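PDB 1LQT: NADPH-ferredoxin reductase FprA from Mycobacterium tuberculosis, which transfers electrons between NADPH and ferredoxin through a bound FAD, and may supply electrons to cytochrome P450 systems. Local coordinates for residues S11-F16 / G366-N371; G47-G52 / K61-Q66; I341-G346 / E354-W359. One frame throughout, in Å; residues are numbered along the deposited sequence.

Interaction 1. Residues S11-F16 / G366-N371; sequences SGPSAF and GVIGTN. With FAD (flavin-adenine dinucleotide), chain H.
S14 and N371 are where the two backbones come closest, CA to CA at 5.1 Å, and P13 faces I368 beside them. Residues 11-16 form the turn and first helical residues of a Rossmann-type strand-turn-helix: G12 holds the N-cap position and helix 13-28 begins at P13. In the other segment a type I turn, V367 to T370, leads into helix 370-391, so two helix starts meet beside the FAD.

The direct contact is small and apolar. P13 CB lies 3.9 Å from I368 CG2, the branch anti to the backbone N, while CG1 and CD1 of I368 run along the pyrimidine side of the flavin. Next to this, N371 CB rests on S14 CA at 4.0 Å.

FAD supplies the polar links. S14 grips one phosphate oxygen twice, S14 N bonding to FAD O1P and S14 OG lying 2.7 Å from FAD O1P; chi1 of 71° puts OG between the backbone N and the carbonyl carbon, where it reaches the oxygen that the N-H already holds. The start of helix 13-28 probably helps to offset the phosphate charge. At the flavin end, I368 N gives a nearly straight bond to O2 of FAD (2.9 Å, 173°), with a weak one to N1. The ribityl hydroxyl O3' of FAD both gives and takes a bond: it donates to G366 O at 2.8 Å and accepts from N371 ND2 at 3.1 Å.

The N371 amide is itself fixed at both ends. R362 bonds to OD1, and N371 ND2 makes a second bond, to I368 O at 2.9 Å, arriving 35° above that carbonyl plane and from the same face as the backbone N of N371.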
loop_
_atom_site.group_PDB
_atom_site.type_symbol
_atom_site.label_atom_id
_atom_site.label_comp_id
_atom_site.label_asym_id
_atom_site.label_seq_id
_atom_site.Cartn_x
_atom_site.Cartn_y
_atom_site.Cartn_z
ATOM N N SER A 11 -4.375 -3.223 11.008
ATOM C CA SER A 11 -3.828 -2.180 11.889
ATOM C C SER A 11 -3.160 -1.057 11.103
ATOM O O SER A 11 -2.273 -0.388 11.618
ATOM C CB SER A 11 -2.873 -2.799 12.890
ATOM O OG SER A 11 -1.710 -3.303 12.274
ATOM N N GLY A 12 -3.598 -0.864 9.867
ATOM C CA GLY A 12 -3.176 0.271 9.084
ATOM C C GLY A 12 -4.000 1.505 9.398
ATOM O O GLY A 12 -4.748 1.566 10.369
ATOM N N PRO A 13 -3.847 2.544 8.570
ATOM C CA PRO A 13 -4.574 3.792 8.800
ATOM C C PRO A 13 -6.069 3.635 8.950
ATOM O O PRO A 13 -6.642 4.233 9.847
ATOM C CB PRO A 13 -4.192 4.635 7.575
ATOM C CG PRO A 13 -2.921 4.123 7.141
ATOM C CD PRO A 13 -2.915 2.644 7.419
ATOM N N SER A 14 -6.734 2.907 8.075
ATOM C CA SER A 14 -8.186 2.832 8.174
ATOM C C SER A 14 -8.615 2.178 9.490
ATOM O O SER A 14 -9.568 2.630 10.109
ATOM C CB SER A 14 -8.802 2.154 6.948
ATOM O OG SER A 14 -8.561 0.771 6.872
ATOM N N ALA A 15 -7.887 1.162 9.918
ATOM C CA ALA A 15 -8.136 0.524 11.205
ATOM C C ALA A 15 -7.996 1.505 12.357
ATOM O O ALA A 15 -8.836 1.555 13.251
ATOM C CB ALA A 15 -7.189 -0.632 11.385
ATOM N N PHE A 16 -6.898 2.260 12.360
ATOM C CA PHE A 16 -6.665 3.201 13.453
ATOM C C PHE A 16 -7.598 4.382 13.454
ATOM O O PHE A 16 -7.996 4.870 14.529
ATOM C CB PHE A 16 -5.197 3.639 13.515
ATOM C CG PHE A 16 -4.380 2.715 14.340
ATOM C CD1 PHE A 16 -4.462 2.783 15.728
ATOM C CD2 PHE A 16 -3.543 1.761 13.774
ATOM C CE1 PHE A 16 -3.733 1.912 16.514
ATOM C CE2 PHE A 16 -2.845 0.896 14.575
ATOM C CZ PHE A 16 -2.946 0.967 15.927
ATOM N N GLY A 366 -5.787 6.602 -2.742
ATOM C CA GLY A 366 -5.835 7.672 -1.788
ATOM C C GLY A 366 -4.655 7.672 -0.845
ATOM O O GLY A 366 -4.155 6.623 -0.428
ATOM N N VAL A 367 -4.277 8.875 -0.448
ATOM C CA VAL A 367 -3.274 9.085 0.570
ATOM C C VAL A 367 -3.816 8.613 1.931
ATOM O O VAL A 367 -5.006 8.349 2.110
ATOM C CB VAL A 367 -2.841 10.551 0.638
ATOM C CG1 VAL A 367 -2.117 10.947 -0.635
ATOM C CG2 VAL A 367 -3.979 11.499 0.913
ATOM N N ILE A 368 -2.930 8.553 2.893
ATOM C CA ILE A 368 -3.303 8.069 4.204
ATOM C C ILE A 368 -4.550 8.751 4.738
ATOM O O ILE A 368 -5.467 8.099 5.249
ATOM C CB ILE A 368 -2.106 8.254 5.158
ATOM C CG1 ILE A 368 -0.986 7.289 4.773
ATOM C CG2 ILE A 368 -2.498 8.058 6.605
ATOM C CD1 ILE A 368 0.394 7.695 5.277
ATOM N N GLY A 369 -4.597 10.075 4.640
ATOM C CA GLY A 369 -5.690 10.842 5.204
ATOM C C GLY A 369 -7.047 10.587 4.610
ATOM O O GLY A 369 -8.048 10.873 5.243
ATOM N N THR A 370 -7.107 10.049 3.400
ATOM C CA THR A 370 -8.396 9.747 2.773
ATOM C C THR A 370 -9.129 8.666 3.544
ATOM O O THR A 370 -10.335 8.530 3.427
ATOM C CB THR A 370 -8.276 9.305 1.301
ATOM O OG1 THR A 370 -7.515 8.083 1.156
ATOM C CG2 THR A 370 -7.608 10.377 0.449
ATOM N N ASN A 371 -8.408 7.901 4.356
ATOM C CA ASN A 371 -9.026 6.832 5.127
ATOM C C ASN A 371 -9.774 7.322 6.358
ATOM O O ASN A 371 -10.536 6.569 6.952
ATOM C CB ASN A 371 -7.952 5.817 5.497
ATOM C CG ASN A 371 -7.340 5.183 4.273
ATOM O OD1 ASN A 371 -7.999 4.405 3.608
ATOM N ND2 ASN A 371 -6.121 5.559 3.951
HETATM P PA FAD H . -3.207 -0.985 4.855
HETATM O O1A FAD H . -2.747 -1.860 3.759
HETATM O O2A FAD H . -2.386 0.178 5.271
HETATM O O5B FAD H . -3.427 -1.876 6.165
HETATM C C5B FAD H . -4.035 -3.169 6.058
HETATM C C4B FAD H . -3.580 -3.962 7.277
HETATM O O4B FAD H . -4.396 -5.129 7.344
HETATM C C3B FAD H . -2.124 -4.438 7.205
HETATM O O3B FAD H . -1.417 -4.174 8.395
HETATM C C2B FAD H . -2.270 -5.909 6.921
HETATM O O2B FAD H . -1.186 -6.721 7.313
HETATM C C1B FAD H . -3.575 -6.237 7.657
HETATM N N9A FAD H . -4.248 -7.445 7.200
HETATM C C8A FAD H . -4.518 -7.782 5.901
HETATM N N7A FAD H . -5.160 -8.940 5.811
HETATM C C5A FAD H . -5.276 -9.383 7.114
HETATM C C6A FAD H . -5.843 -10.542 7.648
HETATM N N6A FAD H . -6.454 -11.469 6.927
HETATM N N1A FAD H . -5.804 -10.676 9.003
HETATM C C2A FAD H . -5.233 -9.701 9.760
HETATM N N3A FAD H . -4.676 -8.568 9.313
HETATM C C4A FAD H . -4.723 -8.455 7.982
HETATM N N1 FAD H . -0.093 7.572 1.388
HETATM C C2 FAD H . 0.401 8.775 1.796
HETATM O O2 FAD H . -0.312 9.596 2.342
HETATM N N3 FAD H . 1.734 9.066 1.556
HETATM C C4 FAD H . 2.621 8.187 1.007
HETATM O O4 FAD H . 3.824 8.497 0.853
HETATM C C4X FAD H . 2.118 6.934 0.638
HETATM N N5 FAD H . 2.952 5.979 0.098
HETATM C C5X FAD H . 2.437 4.771 -0.296
HETATM C C6 FAD H . 3.258 3.827 -0.861
HETATM C C7 FAD H . 2.774 2.624 -1.343
HETATM C C7M FAD H . 3.713 1.611 -1.938
HETATM C C8 FAD H . 1.405 2.361 -1.212
HETATM C C8M FAD H . 0.817 1.081 -1.740
HETATM C C9 FAD H . 0.561 3.298 -0.620
HETATM C C9A FAD H . 1.058 4.508 -0.156
HETATM N N10 FAD H . 0.226 5.473 0.421
HETATM C C10 FAD H . 0.753 6.670 0.839
HETATM C "C1'" FAD H . -1.228 5.225 0.645
HETATM C "C2'" FAD H . -1.479 4.565 2.000
HETATM O "O2'" FAD H . -0.558 3.514 2.152
HETATM C "C3'" FAD H . -2.921 4.025 2.054
HETATM O "O3'" FAD H . -3.862 5.087 1.932
HETATM C "C4'" FAD H . -3.318 3.353 3.368
HETATM O "O4'" FAD H . -2.221 2.654 3.950
HETATM C "C5'" FAD H . -4.487 2.393 3.145
HETATM O "O5'" FAD H . -4.899 1.996 4.459
HETATM P P FAD H . -5.680 0.655 4.790
HETATM O O1P FAD H . -5.891 0.718 6.254
HETATM O O2P FAD H . -6.877 0.444 3.921
HETATM O O3P FAD H . -4.699 -0.533 4.412
#

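Interaction 2. Residues G47-G52 / K61-Q66; sequences GLVRSG and KSISKQ. With FAD (flavin-adenine dinucleotide), chain H.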
loop_
_atom_site.group_PDB
_atom_site.type_symbol
_atom_site.label_atom_id
_atom_site.label_comp_id
_atom_site.label_asym_id
_atom_site.label_seq_id
_atom_site.Cartn_x
_atom_site.Cartn_y
_atom_site.Cartn_z
ATOM N N GLY A 47 0.329 -1.150 8.974
ATOM C CA GLY A 47 0.043 -1.455 7.591
ATOM C C GLY A 47 1.037 -0.803 6.671
ATOM O O GLY A 47 2.251 -0.848 6.877
ATOM N N LEU A 48 0.536 -0.204 5.605
ATOM C CA LEU A 48 1.385 0.409 4.575
ATOM C C LEU A 48 2.106 1.639 5.103
ATOM O O LEU A 48 3.071 2.075 4.474
ATOM C CB LEU A 48 0.583 0.750 3.336
ATOM C CG LEU A 48 0.125 -0.435 2.486
ATOM C CD1 LEU A 48 -0.854 0.055 1.437
ATOM C CD2 LEU A 48 1.300 -1.129 1.818
ATOM N N VAL A 49 1.714 2.215 6.242
ATOM C CA VAL A 49 2.524 3.313 6.767
ATOM C C VAL A 49 3.945 2.786 7.034
ATOM O O VAL A 49 4.922 3.496 6.815
ATOM C CB VAL A 49 1.888 3.947 8.005
ATOM C CG1 VAL A 49 2.819 4.893 8.730
ATOM C CG2 VAL A 49 0.603 4.647 7.637
ATOM N N ARG A 50 4.055 1.585 7.554
ATOM C CA ARG A 50 5.328 0.913 7.744
ATOM C C ARG A 50 5.840 0.240 6.479
ATOM O O ARG A 50 6.996 0.458 6.099
ATOM C CB ARG A 50 5.205 -0.109 8.878
ATOM C CG ARG A 50 6.451 -0.940 9.090
ATOM C CD ARG A 50 6.287 -1.986 10.140
ATOM N NE ARG A 50 7.327 -2.987 10.125
ATOM C CZ ARG A 50 8.383 -3.045 10.955
ATOM N NH1 ARG A 50 8.570 -2.128 11.877
ATOM N NH2 ARG A 50 9.232 -4.041 10.853
ATOM N N SER A 51 5.007 -0.551 5.801
ATOM C CA SER A 51 5.515 -1.423 4.749
ATOM C C SER A 51 5.382 -0.918 3.326
ATOM O O SER A 51 5.906 -1.556 2.427
ATOM C CB SER A 51 4.875 -2.781 4.840
ATOM O OG SER A 51 3.524 -2.776 4.399
ATOM N N GLY A 52 4.670 0.180 3.154
ATOM C CA GLY A 52 4.393 0.725 1.838
ATOM C C GLY A 52 5.106 2.027 1.555
ATOM O O GLY A 52 5.903 2.110 0.641
ATOM N N LYS A 61 5.402 9.097 7.683
ATOM C CA LYS A 61 5.276 7.988 8.632
ATOM C C LYS A 61 5.016 8.454 10.054
ATOM O O LYS A 61 4.592 7.676 10.889
ATOM C CB LYS A 61 6.500 7.080 8.566
ATOM C CG LYS A 61 6.741 6.392 7.237
ATOM C CD LYS A 61 8.003 5.556 7.267
ATOM C CE LYS A 61 8.298 4.854 5.983
ATOM N NZ LYS A 61 7.616 3.527 5.755
ATOM N N SER A 62 5.263 9.726 10.337
ATOM C CA SER A 62 5.028 10.264 11.665
ATOM C C SER A 62 3.578 10.179 12.092
ATOM O O SER A 62 3.291 10.359 13.268
ATOM C CB SER A 62 5.494 11.726 11.735
ATOM O OG SER A 62 4.695 12.519 10.883
ATOM N N ILE A 63 2.660 9.925 11.154
ATOM C CA ILE A 63 1.269 9.719 11.508
ATOM C C ILE A 63 1.150 8.551 12.498
ATOM O O ILE A 63 0.192 8.465 13.225
ATOM C CB ILE A 63 0.431 9.436 10.208
ATOM C CG1 ILE A 63 -1.075 9.329 10.499
ATOM C CG2 ILE A 63 0.890 8.168 9.526
ATOM C CD1 ILE A 63 -1.704 10.619 10.998
ATOM N N SER A 64 2.135 7.651 12.491
ATOM C CA SER A 64 2.104 6.546 13.431
ATOM C C SER A 64 2.022 7.002 14.885
ATOM O O SER A 64 1.520 6.268 15.717
ATOM C CB SER A 64 3.281 5.620 13.187
ATOM O OG SER A 64 4.515 6.257 13.418
ATOM N N LYS A 65 2.492 8.204 15.195
ATOM C CA LYS A 65 2.387 8.694 16.557
ATOM C C LYS A 65 0.945 8.793 16.993
ATOM O O LYS A 65 0.607 8.539 18.135
ATOM C CB LYS A 65 3.032 10.067 16.662
ATOM C CG LYS A 65 4.510 10.068 16.633
ATOM C CD LYS A 65 5.063 9.719 17.994
ATOM C CE LYS A 65 6.514 10.033 18.106
ATOM N NZ LYS A 65 6.950 9.760 19.486
ATOM N N GLN A 66 0.075 9.215 16.079
ATOM C CA GLN A 66 -1.358 9.291 16.344
ATOM C C GLN A 66 -1.909 7.905 16.667
ATOM O O GLN A 66 -2.745 7.744 17.551
ATOM C CB GLN A 66 -2.115 9.835 15.119
ATOM C CG GLN A 66 -2.017 11.259 14.855
ATOM C CD GLN A 66 -3.008 11.710 13.757
ATOM O OE1 GLN A 66 -4.066 11.057 13.489
ATOM N NE2 GLN A 66 -2.666 12.811 13.118
HETATM P PA FAD H . -3.207 -0.985 4.855
HETATM O O1A FAD H . -2.747 -1.860 3.759
HETATM O O2A FAD H . -2.386 0.178 5.271
HETATM O O5B FAD H . -3.427 -1.876 6.165
HETATM C C5B FAD H . -4.035 -3.169 6.058
HETATM C C4B FAD H . -3.580 -3.962 7.277
HETATM O O4B FAD H . -4.396 -5.129 7.344
HETATM C C3B FAD H . -2.124 -4.438 7.205
HETATM O O3B FAD H . -1.417 -4.174 8.395
HETATM C C2B FAD H . -2.270 -5.909 6.921
HETATM O O2B FAD H . -1.186 -6.721 7.313
HETATM C C1B FAD H . -3.575 -6.237 7.657
HETATM N N9A FAD H . -4.248 -7.445 7.200
HETATM C C8A FAD H . -4.518 -7.782 5.901
HETATM N N7A FAD H . -5.160 -8.940 5.811
HETATM C C5A FAD H . -5.276 -9.383 7.114
HETATM C C6A FAD H . -5.843 -10.542 7.648
HETATM N N6A FAD H . -6.454 -11.469 6.927
HETATM N N1A FAD H . -5.804 -10.676 9.003
HETATM C C2A FAD H . -5.233 -9.701 9.760
HETATM N N3A FAD H . -4.676 -8.568 9.313
HETATM C C4A FAD H . -4.723 -8.455 7.982
HETATM N N1 FAD H . -0.093 7.572 1.388
HETATM C C2 FAD H . 0.401 8.775 1.796
HETATM O O2 FAD H . -0.312 9.596 2.342
HETATM N N3 FAD H . 1.734 9.066 1.556
HETATM C C4 FAD H . 2.621 8.187 1.007
HETATM O O4 FAD H . 3.824 8.497 0.853
HETATM C C4X FAD H . 2.118 6.934 0.638
HETATM N N5 FAD H . 2.952 5.979 0.098
HETATM C C5X FAD H . 2.437 4.771 -0.296
HETATM C C6 FAD H . 3.258 3.827 -0.861
HETATM C C7 FAD H . 2.774 2.624 -1.343
HETATM C C7M FAD H . 3.713 1.611 -1.938
HETATM C C8 FAD H . 1.405 2.361 -1.212
HETATM C C8M FAD H . 0.817 1.081 -1.740
HETATM C C9 FAD H . 0.561 3.298 -0.620
HETATM C C9A FAD H . 1.058 4.508 -0.156
HETATM N N10 FAD H . 0.226 5.473 0.421
HETATM C C10 FAD H . 0.753 6.670 0.839
HETATM C "C1'" FAD H . -1.228 5.225 0.645
HETATM C "C2'" FAD H . -1.479 4.565 2.000
HETATM O "O2'" FAD H . -0.558 3.514 2.152
HETATM C "C3'" FAD H . -2.921 4.025 2.054
HETATM O "O3'" FAD H . -3.862 5.087 1.932
HETATM C "C4'" FAD H . -3.318 3.353 3.368
HETATM O "O4'" FAD H . -2.221 2.654 3.950
HETATM C "C5'" FAD H . -4.487 2.393 3.145
HETATM O "O5'" FAD H . -4.899 1.996 4.459
HETATM P P FAD H . -5.680 0.655 4.790
HETATM O O1P FAD H . -5.891 0.718 6.254
HETATM O O2P FAD H . -6.877 0.444 3.921
HETATM O O3P FAD H . -4.699 -0.533 4.412
#
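V49 and K61 make the firm part of this contact. The lysine chain lies alongside the V49 carbonyl, K61 CG 3.4 Å from V49 O, then bends at its last torsion (chi4 -84°), which swings K61 NZ back to donate to V49 O at 2.9 Å. V53 O, just past the short helix 48-51, accepts a further bond from NZ, and the ammonium group thereby bridges a carbonyl within the helix and one just after it. Beside it the branched side chains of V49 and I63 cross at about a right angle, with V49 CG1 3.9 Å from I63 CG2 in one of the two conformers of I63. S64 OG turns back to K61 O at 2.9 Å, sharing that carbonyl with S64 N.

Away from this patch the contact opens out: S62, K65 and Q66 lie on the solvent side, whereas the R50 side chain turns away to a salt bridge with E430. On the inner flank, L48 N points at the cofactor and gives a nearly straight bond to FAD O2A (3.0 Å, 172°), while L48 CB and CD1 line the ribityl chain. A helix start whose first backbone amide meets a pyrophosphate oxygen belongs to the FAD-binding site of this reductase.

Interaction 3. Residues I341-G346 / E354-W359; sequences IPNVGG and EYVVGW. With FAD (flavin-adenine dinucleotide), chain H.
V356 meets both I341 and N343, one methyl branch for each. V356 CG1, beside the backbone N, packs on I341 CD1 at 3.8 Å, and V356 CG2 comes 3.6 Å from N343 CB and lies against the amide of that residue. The polar link is backbone to backbone: V356 N donates to G346 O at 2.8 Å, in the carbonyl plane, and the same oxygen receives a CA-H contact from Y355.

N343 shapes the chain that offers this carbonyl. N343 and G346 each have two conformers, and the bonds given here belong to one of them: N343 OD1 accepts from G346 N at 3.1 Å, an Asx motif, while N343 ND2 reaches back to I341 O at 3.0 Å (165°). The partner strand 354-356 is an edge strand of the FAD-domain sheet, bonded through Y355 to the parallel strand 99-102. I348 fills in beside V356, and N385 of helix 370-391 takes the hydroxyl of Y355.

Farther along, the chain leaves the sheet for the cofactor. D374 accepts from G358 N, W359 N gives a bond to FAD O2P (2.8 Å, 163°), and one face of the indole lies over C5' of FAD, whose ribityl chain then continues past the six-membered ring.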
loop_
_atom_site.group_PDB
_atom_site.type_symbol
_atom_site.label_atom_id
_atom_site.label_comp_id
_atom_site.label_asym_id
_atom_site.label_seq_id
_atom_site.Cartn_x
_atom_site.Cartn_y
_atom_site.Cartn_z
ATOM N N ILE A 341 -14.602 -5.725 -1.036
ATOM C CA ILE A 341 -15.737 -6.358 -0.379
ATOM C C ILE A 341 -16.992 -5.496 -0.574
ATOM O O ILE A 341 -17.006 -4.335 -0.248
ATOM C CB ILE A 341 -15.436 -6.554 1.121
ATOM C CG1 ILE A 341 -14.289 -7.544 1.302
ATOM C CG2 ILE A 341 -16.688 -7.055 1.827
ATOM C CD1 ILE A 341 -13.820 -7.706 2.739
ATOM N N PRO A 342 -18.053 -6.053 -1.147
ATOM C CA PRO A 342 -19.248 -5.253 -1.414
ATOM C C PRO A 342 -19.888 -4.827 -0.105
ATOM O O PRO A 342 -19.924 -5.619 0.860
ATOM C CB PRO A 342 -20.154 -6.186 -2.193
ATOM C CG PRO A 342 -19.789 -7.513 -1.701
ATOM C CD PRO A 342 -18.217 -7.442 -1.539
ATOM N N ASN A 343 -20.320 -3.582 -0.074
ATOM C CA ASN A 343 -20.844 -2.992 1.166
ATOM C C ASN A 343 -21.792 -1.808 0.859
ATOM O O ASN A 343 -21.935 -1.473 -0.294
ATOM C CB ASN A 343 -19.652 -2.534 2.011
ATOM C CG ASN A 343 -18.960 -1.360 1.386
ATOM O OD1 ASN A 343 -19.220 -0.214 1.777
ATOM N ND2 ASN A 343 -18.016 -1.629 0.453
ATOM N N VAL A 344 -22.440 -1.226 1.874
ATOM C CA VAL A 344 -23.313 -0.046 1.758
ATOM C C VAL A 344 -23.025 0.812 2.971
ATOM O O VAL A 344 -23.283 0.397 4.083
ATOM C CB VAL A 344 -24.828 -0.429 1.760
ATOM C CG1 VAL A 344 -25.705 0.807 1.678
ATOM C CG2 VAL A 344 -25.158 -1.374 0.654
ATOM N N GLY A 345 -22.440 1.972 2.746
ATOM C CA GLY A 345 -22.086 2.827 3.864
ATOM C C GLY A 345 -21.109 2.172 4.835
ATOM O O GLY A 345 -21.030 2.515 6.014
ATOM N N GLY A 346 -20.334 1.227 4.320
ATOM C CA GLY A 346 -19.387 0.521 5.135
ATOM C C GLY A 346 -19.873 -0.813 5.683
ATOM O O GLY A 346 -19.053 -1.572 6.184
ATOM N N GLU A 354 -20.861 -6.818 10.368
ATOM C CA GLU A 354 -19.502 -6.780 9.832
ATOM C C GLU A 354 -19.424 -5.625 8.850
ATOM O O GLU A 354 -20.335 -5.407 8.059
ATOM C CB GLU A 354 -19.157 -8.104 9.181
ATOM C CG GLU A 354 -19.244 -9.287 10.130
ATOM C CD GLU A 354 -19.353 -10.602 9.395
ATOM O OE1 GLU A 354 -20.366 -10.797 8.687
ATOM O OE2 GLU A 354 -18.448 -11.446 9.494
ATOM N N TYR A 355 -18.273 -4.950 8.860
ATOM C CA TYR A 355 -18.069 -3.710 8.168
ATOM C C TYR A 355 -16.718 -3.727 7.494
ATOM O O TYR A 355 -15.868 -4.567 7.786
ATOM C CB TYR A 355 -18.147 -2.533 9.165
ATOM C CG TYR A 355 -19.506 -2.438 9.816
ATOM C CD1 TYR A 355 -19.831 -3.219 10.916
ATOM C CD2 TYR A 355 -20.471 -1.587 9.301
ATOM C CE1 TYR A 355 -21.094 -3.172 11.471
ATOM C CE2 TYR A 355 -21.750 -1.556 9.848
ATOM C CZ TYR A 355 -22.048 -2.344 10.932
ATOM O OH TYR A 355 -23.317 -2.304 11.474
ATOM N N VAL A 356 -16.508 -2.759 6.623
ATOM C CA VAL A 356 -15.235 -2.533 5.965
ATOM C C VAL A 356 -14.884 -1.056 5.994
ATOM O O VAL A 356 -15.751 -0.197 5.965
ATOM C CB VAL A 356 -15.237 -3.032 4.500
ATOM C CG1 VAL A 356 -15.102 -4.534 4.450
ATOM C CG2 VAL A 356 -16.467 -2.568 3.728
ATOM N N VAL A 357 -13.581 -0.781 6.029
ATOM C CA VAL A 357 -13.013 0.542 5.890
ATOM C C VAL A 357 -11.759 0.424 5.039
ATOM O O VAL A 357 -11.177 -0.641 4.913
ATOM C CB VAL A 357 -12.655 1.203 7.257
ATOM C CG1 VAL A 357 -13.941 1.452 8.070
ATOM C CG2 VAL A 357 -11.682 0.337 8.014
ATOM N N GLY A 358 -11.324 1.550 4.505
ATOM C CA GLY A 358 -10.043 1.611 3.828
ATOM C C GLY A 358 -10.083 1.046 2.430
ATOM O O GLY A 358 -11.122 0.955 1.779
ATOM N N TRP A 359 -8.908 0.658 1.961
ATOM C CA TRP A 359 -8.765 0.152 0.605
ATOM C C TRP A 359 -9.581 -1.096 0.291
ATOM O O TRP A 359 -9.940 -1.278 -0.857
ATOM C CB TRP A 359 -7.277 -0.043 0.302
ATOM C CG TRP A 359 -6.558 1.246 0.059
ATOM C CD1 TRP A 359 -7.025 2.502 0.255
ATOM C CD2 TRP A 359 -5.263 1.384 -0.512
ATOM N NE1 TRP A 359 -6.098 3.425 -0.163
ATOM C CE2 TRP A 359 -5.017 2.756 -0.665
ATOM C CE3 TRP A 359 -4.295 0.473 -0.958
ATOM C CZ2 TRP A 359 -3.864 3.233 -1.247
ATOM C CZ3 TRP A 359 -3.137 0.974 -1.563
ATOM C CH2 TRP A 359 -2.953 2.336 -1.695
HETATM P PA FAD H . -3.207 -0.985 4.855
HETATM O O1A FAD H . -2.747 -1.860 3.759
HETATM O O2A FAD H . -2.386 0.178 5.271
HETATM O O5B FAD H . -3.427 -1.876 6.165
HETATM C C5B FAD H . -4.035 -3.169 6.058
HETATM C C4B FAD H . -3.580 -3.962 7.277
HETATM O O4B FAD H . -4.396 -5.129 7.344
HETATM C C3B FAD H . -2.124 -4.438 7.205
HETATM O O3B FAD H . -1.417 -4.174 8.395
HETATM C C2B FAD H . -2.270 -5.909 6.921
HETATM O O2B FAD H . -1.186 -6.721 7.313
HETATM C C1B FAD H . -3.575 -6.237 7.657
HETATM N N9A FAD H . -4.248 -7.445 7.200
HETATM C C8A FAD H . -4.518 -7.782 5.901
HETATM N N7A FAD H . -5.160 -8.940 5.811
HETATM C C5A FAD H . -5.276 -9.383 7.114
HETATM C C6A FAD H . -5.843 -10.542 7.648
HETATM N N6A FAD H . -6.454 -11.469 6.927
HETATM N N1A FAD H . -5.804 -10.676 9.003
HETATM C C2A FAD H . -5.233 -9.701 9.760
HETATM N N3A FAD H . -4.676 -8.568 9.313
HETATM C C4A FAD H . -4.723 -8.455 7.982
HETATM N N1 FAD H . -0.093 7.572 1.388
HETATM C C2 FAD H . 0.401 8.775 1.796
HETATM O O2 FAD H . -0.312 9.596 2.342
HETATM N N3 FAD H . 1.734 9.066 1.556
HETATM C C4 FAD H . 2.621 8.187 1.007
HETATM O O4 FAD H . 3.824 8.497 0.853
HETATM C C4X FAD H . 2.118 6.934 0.638
HETATM N N5 FAD H . 2.952 5.979 0.098
HETATM C C5X FAD H . 2.437 4.771 -0.296
HETATM C C6 FAD H . 3.258 3.827 -0.861
HETATM C C7 FAD H . 2.774 2.624 -1.343
HETATM C C7M FAD H . 3.713 1.611 -1.938
HETATM C C8 FAD H . 1.405 2.361 -1.212
HETATM C C8M FAD H . 0.817 1.081 -1.740
HETATM C C9 FAD H . 0.561 3.298 -0.620
HETATM C C9A FAD H . 1.058 4.508 -0.156
HETATM N N10 FAD H . 0.226 5.473 0.421
HETATM C C10 FAD H . 0.753 6.670 0.839
HETATM C "C1'" FAD H . -1.228 5.225 0.645
HETATM C "C2'" FAD H . -1.479 4.565 2.000
HETATM O "O2'" FAD H . -0.558 3.514 2.152
HETATM C "C3'" FAD H . -2.921 4.025 2.054
HETATM O "O3'" FAD H . -3.862 5.087 1.932
HETATM C "C4'" FAD H . -3.318 3.353 3.368
HETATM O "O4'" FAD H . -2.221 2.654 3.950
HETATM C "C5'" FAD H . -4.487 2.393 3.145
HETATM O "O5'" FAD H . -4.899 1.996 4.459
HETATM P P FAD H . -5.680 0.655 4.790
HETATM O O1P FAD H . -5.891 0.718 6.254
HETATM O O2P FAD H . -6.877 0.444 3.921
HETATM O O3P FAD H . -4.699 -0.533 4.412
#

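Overall arrangement
Interaction 1 closes a loop of some 350 residues, and interactions 2 and 3 follow one another inside it, so distant parts of the chain come together on one FAD. The centres of interactions 1 and 2 lie about 9 Å apart, those of 1 and 3 about 14 Å, and those of 2 and 3 about 22 Å. V49 of interaction 2 packs on P13 and I368, while V357 and G358 of interaction 3 touch S14. L48 and W359 also meet. Helix 370-391 joins interactions 1 and 3. Starts of helices 13-28, 48-51 and 359-362 all present amides to the pyrophosphate, and G366, V367 and W359 reach on to the bound NADP derivative.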